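Local coordinates for protein MlnE (Bacillus amyloliquefaciens subsp. plantarum, PDB 5D2E) that probably uses NADPH to reduce beta-keto groups of the growing polyketide chain, as the N-terminal B-type ketoreductase of a macrolactin polyketide synthase protein, at residues 51-56 / 75-80; 45-50 / 229-234; 68-73 / 82-87. One frame throughout, in Å; residues are numbered along the deposited sequence.

Interaction 1: residues 51-56 / 75-80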
loop_
_atom_site.group_PDB
_atom_site.type_symbol
_atom_site.label_atom_id
_atom_site.label_comp_id
_atom_site.label_asym_id
_atom_site.label_seq_id
_atom_site.Cartn_x
_atom_site.Cartn_y
_atom_site.Cartn_z
ATOM N N LYS A 51 -16.421 -24.487 13.558
ATOM C CA LYS A 51 -16.850 -24.245 14.957
ATOM C C LYS A 51 -17.013 -22.711 15.186
ATOM O O LYS A 51 -16.427 -21.893 14.450
ATOM C CB LYS A 51 -15.801 -24.776 15.919
ATOM C CG LYS A 51 -15.399 -26.249 15.677
ATOM C CD LYS A 51 -15.667 -27.180 16.875
ATOM C CE LYS A 51 -14.437 -28.011 17.246
ATOM N NZ LYS A 51 -13.292 -27.112 17.605
ATOM N N LYS A 52 -17.746 -22.340 16.216
ATOM C CA LYS A 52 -18.028 -20.964 16.471
ATOM C C LYS A 52 -17.021 -20.264 17.397
ATOM O O LYS A 52 -16.860 -19.049 17.309
ATOM C CB LYS A 52 -19.398 -20.856 17.050
ATOM C CG LYS A 52 -20.445 -21.392 16.125
ATOM C CD LYS A 52 -21.745 -21.599 16.888
ATOM C CE LYS A 52 -22.550 -20.318 16.964
ATOM N NZ LYS A 52 -23.517 -20.197 15.813
ATOM N N PHE A 53 -16.342 -20.987 18.284
ATOM C CA PHE A 53 -15.587 -20.319 19.348
ATOM C C PHE A 53 -14.106 -20.178 19.020
ATOM O O PHE A 53 -13.546 -20.985 18.297
ATOM C CB PHE A 53 -15.693 -21.078 20.701
ATOM C CG PHE A 53 -17.096 -21.210 21.273
ATOM C CD1 PHE A 53 -18.166 -20.425 20.842
ATOM C CD2 PHE A 53 -17.316 -22.141 22.262
ATOM C CE1 PHE A 53 -19.420 -20.551 21.392
ATOM C CE2 PHE A 53 -18.582 -22.300 22.790
ATOM C CZ PHE A 53 -19.618 -21.509 22.385
ATOM N N PRO A 54 -13.436 -19.197 19.656
ATOM C CA PRO A 54 -11.978 -19.149 19.642
ATOM C C PRO A 54 -11.386 -20.463 20.170
ATOM O O PRO A 54 -12.061 -21.177 20.928
ATOM C CB PRO A 54 -11.664 -17.985 20.579
ATOM C CG PRO A 54 -12.916 -17.197 20.741
ATOM C CD PRO A 54 -14.043 -18.147 20.503
ATOM N N HIS A 55 -10.141 -20.756 19.819
ATOM C CA HIS A 55 -9.473 -22.018 20.253
ATOM C C HIS A 55 -8.998 -22.051 21.711
ATOM O O HIS A 55 -8.735 -23.122 22.222
ATOM C CB HIS A 55 -8.274 -22.379 19.339
ATOM C CG HIS A 55 -8.610 -23.380 18.269
ATOM N ND1 HIS A 55 -8.146 -23.275 16.973
ATOM C CD2 HIS A 55 -9.379 -24.497 18.299
ATOM C CE1 HIS A 55 -8.615 -24.279 16.252
ATOM N NE2 HIS A 55 -9.368 -25.035 17.034
ATOM N N THR A 56 -8.846 -20.890 22.360
ATOM C CA THR A 56 -8.569 -20.808 23.805
ATOM C C THR A 56 -9.743 -20.133 24.450
ATOM O O THR A 56 -10.535 -19.478 23.770
ATOM C CB THR A 56 -7.336 -19.964 24.097
ATOM O OG1 THR A 56 -7.594 -18.606 23.695
ATOM C CG2 THR A 56 -6.153 -20.510 23.330
ATOM N N ARG A 75 -25.146 -13.922 20.519
ATOM C CA ARG A 75 -25.743 -15.201 20.092
ATOM C C ARG A 75 -24.721 -16.183 19.614
ATOM O O ARG A 75 -24.716 -17.362 19.992
ATOM C CB ARG A 75 -26.829 -15.004 19.070
ATOM C CG ARG A 75 -27.546 -16.324 18.783
ATOM C CD ARG A 75 -28.843 -16.159 17.986
ATOM N NE ARG A 75 -29.374 -14.785 18.042
ATOM C CZ ARG A 75 -29.279 -13.900 17.052
ATOM N NH1 ARG A 75 -28.694 -14.247 15.908
ATOM N NH2 ARG A 75 -29.782 -12.672 17.199
ATOM N N GLN A 76 -23.745 -15.692 18.867
ATOM C CA GLN A 76 -22.721 -16.582 18.358
ATOM C C GLN A 76 -21.899 -17.243 19.482
ATOM O O GLN A 76 -21.451 -18.394 19.381
ATOM C CB GLN A 76 -21.797 -15.765 17.414
ATOM C CG GLN A 76 -20.808 -16.648 16.688
ATOM C CD GLN A 76 -21.370 -17.242 15.414
ATOM O OE1 GLN A 76 -22.570 -17.213 15.207
ATOM N NE2 GLN A 76 -20.482 -17.702 14.510
ATOM N N LEU A 77 -21.697 -16.491 20.559
ATOM C CA LEU A 77 -20.829 -16.911 21.663
ATOM C C LEU A 77 -21.617 -17.531 22.821
ATOM O O LEU A 77 -21.036 -17.759 23.918
ATOM C CB LEU A 77 -20.060 -15.688 22.173
ATOM C CG LEU A 77 -19.072 -15.117 21.176
ATOM C CD1 LEU A 77 -18.603 -13.766 21.664
ATOM C CD2 LEU A 77 -17.939 -16.097 20.970
ATOM N N GLU A 78 -22.908 -17.808 22.590
ATOM C CA GLU A 78 -23.713 -18.482 23.631
ATOM C C GLU A 78 -23.015 -19.760 24.034
ATOM O O GLU A 78 -22.677 -20.567 23.222
ATOM C CB GLU A 78 -25.135 -18.746 23.163
ATOM C CG GLU A 78 -26.011 -17.513 23.373
ATOM C CD GLU A 78 -27.421 -17.638 22.785
ATOM O OE1 GLU A 78 -27.837 -18.771 22.527
ATOM O OE2 GLU A 78 -28.118 -16.613 22.565
ATOM N N GLY A 79 -22.693 -19.903 25.309
ATOM C CA GLY A 79 -21.972 -21.119 25.752
ATOM C C GLY A 79 -20.496 -20.929 25.955
ATOM O O GLY A 79 -19.820 -21.824 26.440
ATOM N N TYR A 80 -19.955 -19.774 25.522
ATOM C CA TYR A 80 -18.498 -19.550 25.557
ATOM C C TYR A 80 -18.270 -18.828 26.888
ATOM O O TYR A 80 -18.915 -17.826 27.167
ATOM C CB TYR A 80 -18.063 -18.712 24.390
ATOM C CG TYR A 80 -16.620 -18.342 24.395
ATOM C CD1 TYR A 80 -15.644 -19.291 24.113
ATOM C CD2 TYR A 80 -16.240 -17.053 24.652
ATOM C CE1 TYR A 80 -14.327 -18.961 24.090
ATOM C CE2 TYR A 80 -14.903 -16.678 24.643
ATOM C CZ TYR A 80 -13.950 -17.659 24.357
ATOM O OH TYR A 80 -12.613 -17.335 24.301
HETATM O O HOH W 1 -25.171 -17.821 16.125
#

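Interaction 2: residues 45-50 / 229-234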
loop_
_atom_site.group_PDB
_atom_site.type_symbol
_atom_site.label_atom_id
_atom_site.label_comp_id
_atom_site.label_asym_id
_atom_site.label_seq_id
_atom_site.Cartn_x
_atom_site.Cartn_y
_atom_site.Cartn_z
ATOM N N HIS A 45 -11.888 -20.541 -2.988
ATOM C CA HIS A 45 -12.446 -21.590 -2.170
ATOM C C HIS A 45 -13.903 -21.328 -1.871
ATOM O O HIS A 45 -14.360 -20.184 -1.776
ATOM C CB HIS A 45 -11.749 -21.660 -0.827
ATOM C CG HIS A 45 -10.286 -21.728 -0.932
ATOM N ND1 HIS A 45 -9.611 -22.922 -1.024
ATOM C CD2 HIS A 45 -9.358 -20.757 -1.073
ATOM C CE1 HIS A 45 -8.327 -22.690 -1.184
ATOM N NE2 HIS A 45 -8.145 -21.384 -1.198
ATOM N N GLU A 46 -14.610 -22.412 -1.611
ATOM C CA GLU A 46 -15.974 -22.358 -1.119
ATOM C C GLU A 46 -15.922 -22.147 0.375
ATOM O O GLU A 46 -15.122 -22.720 1.060
ATOM C CB GLU A 46 -16.751 -23.636 -1.407
ATOM C CG GLU A 46 -16.912 -23.950 -2.882
ATOM C CD GLU A 46 -18.078 -24.929 -3.167
ATOM O OE1 GLU A 46 -18.440 -25.737 -2.261
ATOM O OE2 GLU A 46 -18.640 -24.862 -4.291
ATOM N N PHE A 47 -16.814 -21.304 0.866
ATOM C CA PHE A 47 -16.855 -20.985 2.265
ATOM C C PHE A 47 -17.751 -21.986 2.960
ATOM O O PHE A 47 -18.909 -22.082 2.610
ATOM C CB PHE A 47 -17.418 -19.593 2.497
ATOM C CG PHE A 47 -17.402 -19.223 3.960
ATOM C CD1 PHE A 47 -16.220 -18.872 4.559
ATOM C CD2 PHE A 47 -18.538 -19.374 4.737
ATOM C CE1 PHE A 47 -16.168 -18.591 5.908
ATOM C CE2 PHE A 47 -18.504 -19.070 6.111
ATOM C CZ PHE A 47 -17.306 -18.689 6.699
ATOM N N LYS A 48 -17.199 -22.698 3.931
ATOM C CA LYS A 48 -17.769 -23.931 4.449
ATOM C C LYS A 48 -18.260 -23.826 5.907
ATOM O O LYS A 48 -18.813 -24.784 6.446
ATOM C CB LYS A 48 -16.665 -25.002 4.386
ATOM C CG LYS A 48 -17.079 -26.336 3.762
ATOM C CD LYS A 48 -16.864 -27.532 4.702
ATOM C CE LYS A 48 -18.184 -27.979 5.336
ATOM N NZ LYS A 48 -17.994 -29.164 6.203
ATOM N N GLY A 49 -18.002 -22.714 6.577
ATOM C CA GLY A 49 -18.230 -22.662 8.026
ATOM C C GLY A 49 -17.186 -23.441 8.829
ATOM O O GLY A 49 -16.157 -23.905 8.285
ATOM N N SER A 50 -17.475 -23.588 10.129
ATOM C CA SER A 50 -16.478 -23.926 11.156
ATOM C C SER A 50 -17.158 -24.030 12.557
ATOM O O SER A 50 -18.322 -23.648 12.738
ATOM C CB SER A 50 -15.417 -22.810 11.245
ATOM O OG SER A 50 -16.013 -21.609 11.761
ATOM N N ILE A 229 -15.796 -14.346 11.216
ATOM C CA ILE A 229 -14.963 -14.232 12.441
ATOM C C ILE A 229 -14.664 -15.606 13.043
ATOM O O ILE A 229 -13.502 -15.939 13.350
ATOM C CB ILE A 229 -15.628 -13.278 13.457
ATOM C CG1 ILE A 229 -15.656 -11.859 12.875
ATOM C CG2 ILE A 229 -14.944 -13.284 14.772
ATOM C CD1 ILE A 229 -16.569 -10.890 13.610
ATOM N N SER A 230 -15.711 -16.421 13.205
ATOM C CA SER A 230 -15.474 -17.759 13.732
ATOM C C SER A 230 -14.557 -18.619 12.869
ATOM O O SER A 230 -13.808 -19.455 13.368
ATOM C CB SER A 230 -16.816 -18.470 13.959
ATOM O OG SER A 230 -17.580 -17.816 15.011
ATOM N N PHE A 231 -14.690 -18.475 11.552
ATOM C CA PHE A 231 -13.880 -19.199 10.634
ATOM C C PHE A 231 -12.424 -18.777 10.818
ATOM O O PHE A 231 -11.506 -19.608 10.847
ATOM C CB PHE A 231 -14.376 -18.935 9.204
ATOM C CG PHE A 231 -13.609 -19.692 8.145
ATOM C CD1 PHE A 231 -13.983 -21.019 7.809
ATOM C CD2 PHE A 231 -12.559 -19.087 7.448
ATOM C CE1 PHE A 231 -13.295 -21.712 6.816
ATOM C CE2 PHE A 231 -11.845 -19.803 6.478
ATOM C CZ PHE A 231 -12.213 -21.121 6.174
ATOM N N GLU A 232 -12.203 -17.474 10.934
ATOM C CA GLU A 232 -10.834 -16.961 11.146
ATOM C C GLU A 232 -10.263 -17.517 12.460
ATOM O O GLU A 232 -9.082 -17.944 12.542
ATOM C CB GLU A 232 -10.837 -15.412 11.158
ATOM C CG GLU A 232 -10.987 -14.803 9.775
ATOM C CD GLU A 232 -9.672 -14.787 9.010
ATOM O OE1 GLU A 232 -8.635 -15.008 9.669
ATOM O OE2 GLU A 232 -9.686 -14.534 7.796
ATOM N N TRP A 233 -11.092 -17.497 13.509
ATOM C CA TRP A 233 -10.605 -18.010 14.815
ATOM C C TRP A 233 -10.162 -19.445 14.778
ATOM O O TRP A 233 -9.329 -19.875 15.578
ATOM C CB TRP A 233 -11.685 -17.918 15.857
ATOM C CG TRP A 233 -11.935 -16.565 16.353
ATOM C CD1 TRP A 233 -11.056 -15.509 16.378
ATOM C CD2 TRP A 233 -13.121 -16.112 16.987
ATOM N NE1 TRP A 233 -11.651 -14.409 16.982
ATOM C CE2 TRP A 233 -12.915 -14.756 17.357
ATOM C CE3 TRP A 233 -14.364 -16.695 17.243
ATOM C CZ2 TRP A 233 -13.890 -14.005 18.003
ATOM C CZ3 TRP A 233 -15.324 -15.956 17.858
ATOM C CH2 TRP A 233 -15.089 -14.614 18.235
ATOM N N ASN A 234 -10.734 -20.196 13.845
ATOM C CA ASN A 234 -10.466 -21.611 13.734
ATOM C C ASN A 234 -9.583 -22.049 12.541
ATOM O O ASN A 234 -9.498 -23.233 12.317
ATOM C CB ASN A 234 -11.825 -22.335 13.739
ATOM C CG ASN A 234 -12.453 -22.356 15.118
ATOM O OD1 ASN A 234 -11.965 -23.062 15.996
ATOM N ND2 ASN A 234 -13.488 -21.546 15.335
#

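Interaction 3: residues 68-73 / 82-87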
loop_
_atom_site.group_PDB
_atom_site.type_symbol
_atom_site.label_atom_id
_atom_site.label_comp_id
_atom_site.label_asym_id
_atom_site.label_seq_id
_atom_site.Cartn_x
_atom_site.Cartn_y
_atom_site.Cartn_z
ATOM N N SER A 68 -24.269 -2.499 16.034
ATOM C CA SER A 68 -24.890 -3.359 15.031
ATOM C C SER A 68 -24.414 -4.782 15.100
ATOM O O SER A 68 -25.112 -5.692 14.684
ATOM C CB SER A 68 -24.691 -2.801 13.621
ATOM O OG SER A 68 -23.319 -2.723 13.336
ATOM N N MET A 69 -23.217 -5.030 15.635
ATOM C CA MET A 69 -22.764 -6.411 15.759
ATOM C C MET A 69 -22.959 -7.049 17.159
ATOM O O MET A 69 -22.604 -8.218 17.366
ATOM C CB MET A 69 -21.309 -6.465 15.351
ATOM C CG MET A 69 -21.128 -6.279 13.840
ATOM S SD MET A 69 -21.741 -7.688 12.873
ATOM C CE MET A 69 -20.888 -9.127 13.383
ATOM N N TYR A 70 -23.541 -6.319 18.108
ATOM C CA TYR A 70 -23.543 -6.806 19.494
ATOM C C TYR A 70 -24.387 -8.090 19.661
ATOM O O TYR A 70 -23.892 -9.162 20.109
ATOM C CB TYR A 70 -23.978 -5.704 20.470
ATOM C CG TYR A 70 -24.019 -6.232 21.889
ATOM C CD1 TYR A 70 -22.844 -6.385 22.634
ATOM C CD2 TYR A 70 -25.225 -6.600 22.467
ATOM C CE1 TYR A 70 -22.862 -6.884 23.932
ATOM C CE2 TYR A 70 -25.264 -7.111 23.755
ATOM C CZ TYR A 70 -24.076 -7.237 24.474
ATOM O OH TYR A 70 -24.128 -7.742 25.731
ATOM N N THR A 71 -25.653 -8.014 19.263
ATOM C CA THR A 71 -26.594 -9.195 19.405
ATOM C C THR A 71 -26.146 -10.410 18.701
ATOM O O THR A 71 -26.169 -11.515 19.255
ATOM C CB THR A 71 -27.947 -8.845 18.797
ATOM O OG1 THR A 71 -28.406 -7.696 19.495
ATOM C CG2 THR A 71 -28.937 -10.008 18.983
ATOM N N VAL A 72 -25.673 -10.235 17.445
ATOM C CA VAL A 72 -25.318 -11.401 16.709
ATOM C C VAL A 72 -24.122 -12.050 17.340
ATOM O O VAL A 72 -23.963 -13.265 17.291
ATOM C CB VAL A 72 -25.084 -11.131 15.169
ATOM C CG1 VAL A 72 -23.750 -10.403 14.937
ATOM C CG2 VAL A 72 -25.010 -12.438 14.441
ATOM N N MET A 73 -23.205 -11.240 17.871
ATOM C CA MET A 73 -22.003 -11.825 18.429
ATOM C C MET A 73 -22.339 -12.455 19.785
ATOM O O MET A 73 -21.816 -13.511 20.121
ATOM C CB MET A 73 -20.889 -10.775 18.607
ATOM C CG MET A 73 -20.203 -10.277 17.338
ATOM S SD MET A 73 -19.563 -11.609 16.369
ATOM C CE MET A 73 -18.305 -12.306 17.377
ATOM N N ALA A 82 -15.984 -17.015 28.700
ATOM C CA ALA A 82 -14.970 -15.985 28.941
ATOM C C ALA A 82 -15.606 -14.669 28.543
ATOM O O ALA A 82 -16.522 -14.638 27.702
ATOM C CB ALA A 82 -13.733 -16.237 28.092
ATOM N N PRO A 83 -15.118 -13.570 29.077
ATOM C CA PRO A 83 -15.805 -12.313 28.783
ATOM C C PRO A 83 -15.792 -11.891 27.310
ATOM O O PRO A 83 -14.800 -12.104 26.628
ATOM C CB PRO A 83 -15.043 -11.284 29.581
ATOM C CG PRO A 83 -14.250 -12.040 30.598
ATOM C CD PRO A 83 -14.125 -13.453 30.165
ATOM N N PHE A 84 -16.859 -11.210 26.893
ATOM C CA PHE A 84 -16.904 -10.518 25.608
ATOM C C PHE A 84 -16.985 -9.030 25.856
ATOM O O PHE A 84 -17.895 -8.528 26.540
ATOM C CB PHE A 84 -18.080 -11.066 24.808
ATOM C CG PHE A 84 -18.295 -10.407 23.485
ATOM C CD1 PHE A 84 -17.425 -10.630 22.434
ATOM C CD2 PHE A 84 -19.368 -9.550 23.288
ATOM C CE1 PHE A 84 -17.640 -10.027 21.220
ATOM C CE2 PHE A 84 -19.597 -8.984 22.053
ATOM C CZ PHE A 84 -18.732 -9.214 21.028
ATOM N N ILE A 85 -15.961 -8.296 25.409
ATOM C CA ILE A 85 -15.903 -6.857 25.621
ATOM C C ILE A 85 -16.248 -6.145 24.314
ATOM O O ILE A 85 -15.612 -6.397 23.264
ATOM C CB ILE A 85 -14.487 -6.450 26.075
ATOM C CG1 ILE A 85 -14.031 -7.323 27.273
ATOM C CG2 ILE A 85 -14.445 -4.970 26.379
ATOM C CD1 ILE A 85 -14.882 -7.226 28.554
ATOM N N TYR A 86 -17.205 -5.257 24.347
ATOM C CA TYR A 86 -17.703 -4.612 23.111
ATOM C C TYR A 86 -17.637 -3.131 23.230
ATOM O O TYR A 86 -18.241 -2.490 24.101
ATOM C CB TYR A 86 -19.102 -5.095 22.787
ATOM C CG TYR A 86 -19.638 -4.732 21.450
ATOM C CD1 TYR A 86 -20.301 -3.548 21.257
ATOM C CD2 TYR A 86 -19.567 -5.610 20.376
ATOM C CE1 TYR A 86 -20.833 -3.236 20.005
ATOM C CE2 TYR A 86 -20.119 -5.312 19.144
ATOM C CZ TYR A 86 -20.714 -4.113 18.945
ATOM O OH TYR A 86 -21.312 -3.764 17.731
ATOM N N VAL A 87 -16.805 -2.543 22.392
ATOM C CA VAL A 87 -16.502 -1.140 22.452
ATOM C C VAL A 87 -16.999 -0.406 21.226
ATOM O O VAL A 87 -16.650 -0.752 20.095
ATOM C CB VAL A 87 -14.976 -0.937 22.536
ATOM C CG1 VAL A 87 -14.637 0.542 22.812
ATOM C CG2 VAL A 87 -14.365 -1.883 23.559
#

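Interaction 1: residues 51-56 / 75-80
The ring of F53 is the bump, and the hollow that takes it is the type II turn running from L77 to Y80. Y80 CB sits almost over the middle of one ring face, 3.7 Å from the centroid of F53. Along the ring's rim, near its plane, lie the carbonyl oxygens of Q76 and E78; F53 CZ is 3.3 Å from E78 O. G79, whose positive phi lets the turn close, brings its carbonyl carbon near F53 CZ.

A second fit follows. With its CG anti to the backbone N (chi1 176°), Y80 lays its ring past F53 toward P54, and P54 CD rests over the ring face, offset toward the rim, 4.1 Å from the centroid. The two aromatic planes meet obliquely at 57°. The hydroxyl reaches the backbone of T56, Y80 OH being 3.0 Å from T56 O; E58 O is its stronger partner, and one proton cannot serve both.

At the other end K52 bends over Q76. K52 NZ to Q76 OE1 is a weak hydrogen bond of 3.2 Å, backed by a water that accepts from the lysine and donates to the amide oxygen, which also accepts from Q223.

Q76 is also tied to S230, while P54 and L77 pack on W233 of helix 222-233 and touch I60 of strand 60-64, so the loop lies across the ends of that helix and helix 70-76.

Interaction 2: residues 45-50 / 229-234
F47 and F231 supply the aromatic part of this contact. F47, its CG anti to the backbone nitrogen (chi1 -177°), extends its ring toward the helix, and F47 CE1 sits over one face of the F231 ring, 3.6 Å from F231 CG. The two planes stand at an oblique 53°, and the side chains run past each other in opposite directions. Y245 touches both rings, and the ring of Y250 also meets F231.

Contacts between backbone and ring come next. G49 O lies at the edge of the F231 ring, near its plane, 3.6 Å from F231 CD1. S50 then presses on the backbone of the helix: S50 OG is 3.4 Å from F231 CA and equally near F231 N, but the angle there is too poor for a hydrogen bond.

Polar bonds hold the helix end rather than bridge the two segments. N234, the first residue to leave the helical conformation, turns its amide back so that N234 ND2 donates to S230 O at 2.9 Å. The same nitrogen also bonds F53 O, and S230 OG bonds K52 O, so the chain beyond S50 is tied to this helix.

The chain leaving strand 35-46 thus passes, at the surface, the last turn of helix 222-233 in the Rossmann-like subdomain that, in modular ketoreductases, accompanies the catalytic one.

Interaction 3: residues 68-73 / 82-87
Y86, which has the largest area buried here, reaches from strand 84-89 to the beginning of helix 70-76. Its hydroxyl accepts from the backbone: M69 N to Y86 OH is 3.1 Å, with a rather bent angle of 139° at the hydrogen. The same oxygen is hydrogen-bonded to D66 O, which gives this buried phenol a partner for its own proton as well and anchors the hydroxyl at the start of the helix.

Y70 lies against one face of the Y86 ring. Y70 CB stands above it, 4.0 Å from the centroid, and the Y70 ring turns its edge toward that face in a T-shaped pair, with planes at 79° and Y70 CD1 3.8 Å from Y86 CG. Having CG anti to the backbone nitrogen (chi1 178°) carries the Y70 ring along Y86 toward the sheet, where R100 of the neighbouring strand 100-103 makes a cation-pi contact with it.

This is the inner seam of a beta-alpha-beta unit, in which helix 70-76 connects the parallel neighbours 60-64 and 84-89 of a Rossmann-like sheet. From the second of these strands Y86 and F84, two residues apart, both point at the helix.

F84 meets the next turn. M73 CB approaches F84 CZ to 3.6 Å, the two side chains crossing at about a right angle, while F84 CE2 touches Y70 CD1 at 4.2 Å. Beyond them M73 continues onto F62 and onto A226 of helix 222-233.

The three contacts grade from interior to surface within the Rossmann-like part of the chain. Interaction 3 is the buried one, joining helix to sheet largely through aromatic rings. Interaction 1 shares helix 70-76 with it but uses the helix's end and following turn, and is only partly buried, with L77 packing on F84 between the two; there carbonyl oxygens at a ring edge, a proline and a lysine with a bridging water accompany the rings. Interaction 2 lies at the surface, without a hydrogen bond between its own segments. Its helix 222-233 nevertheless links all three: S230 bonds K52 and Q76 of interaction 1, and I229 and W233 touch M73 of interaction 3.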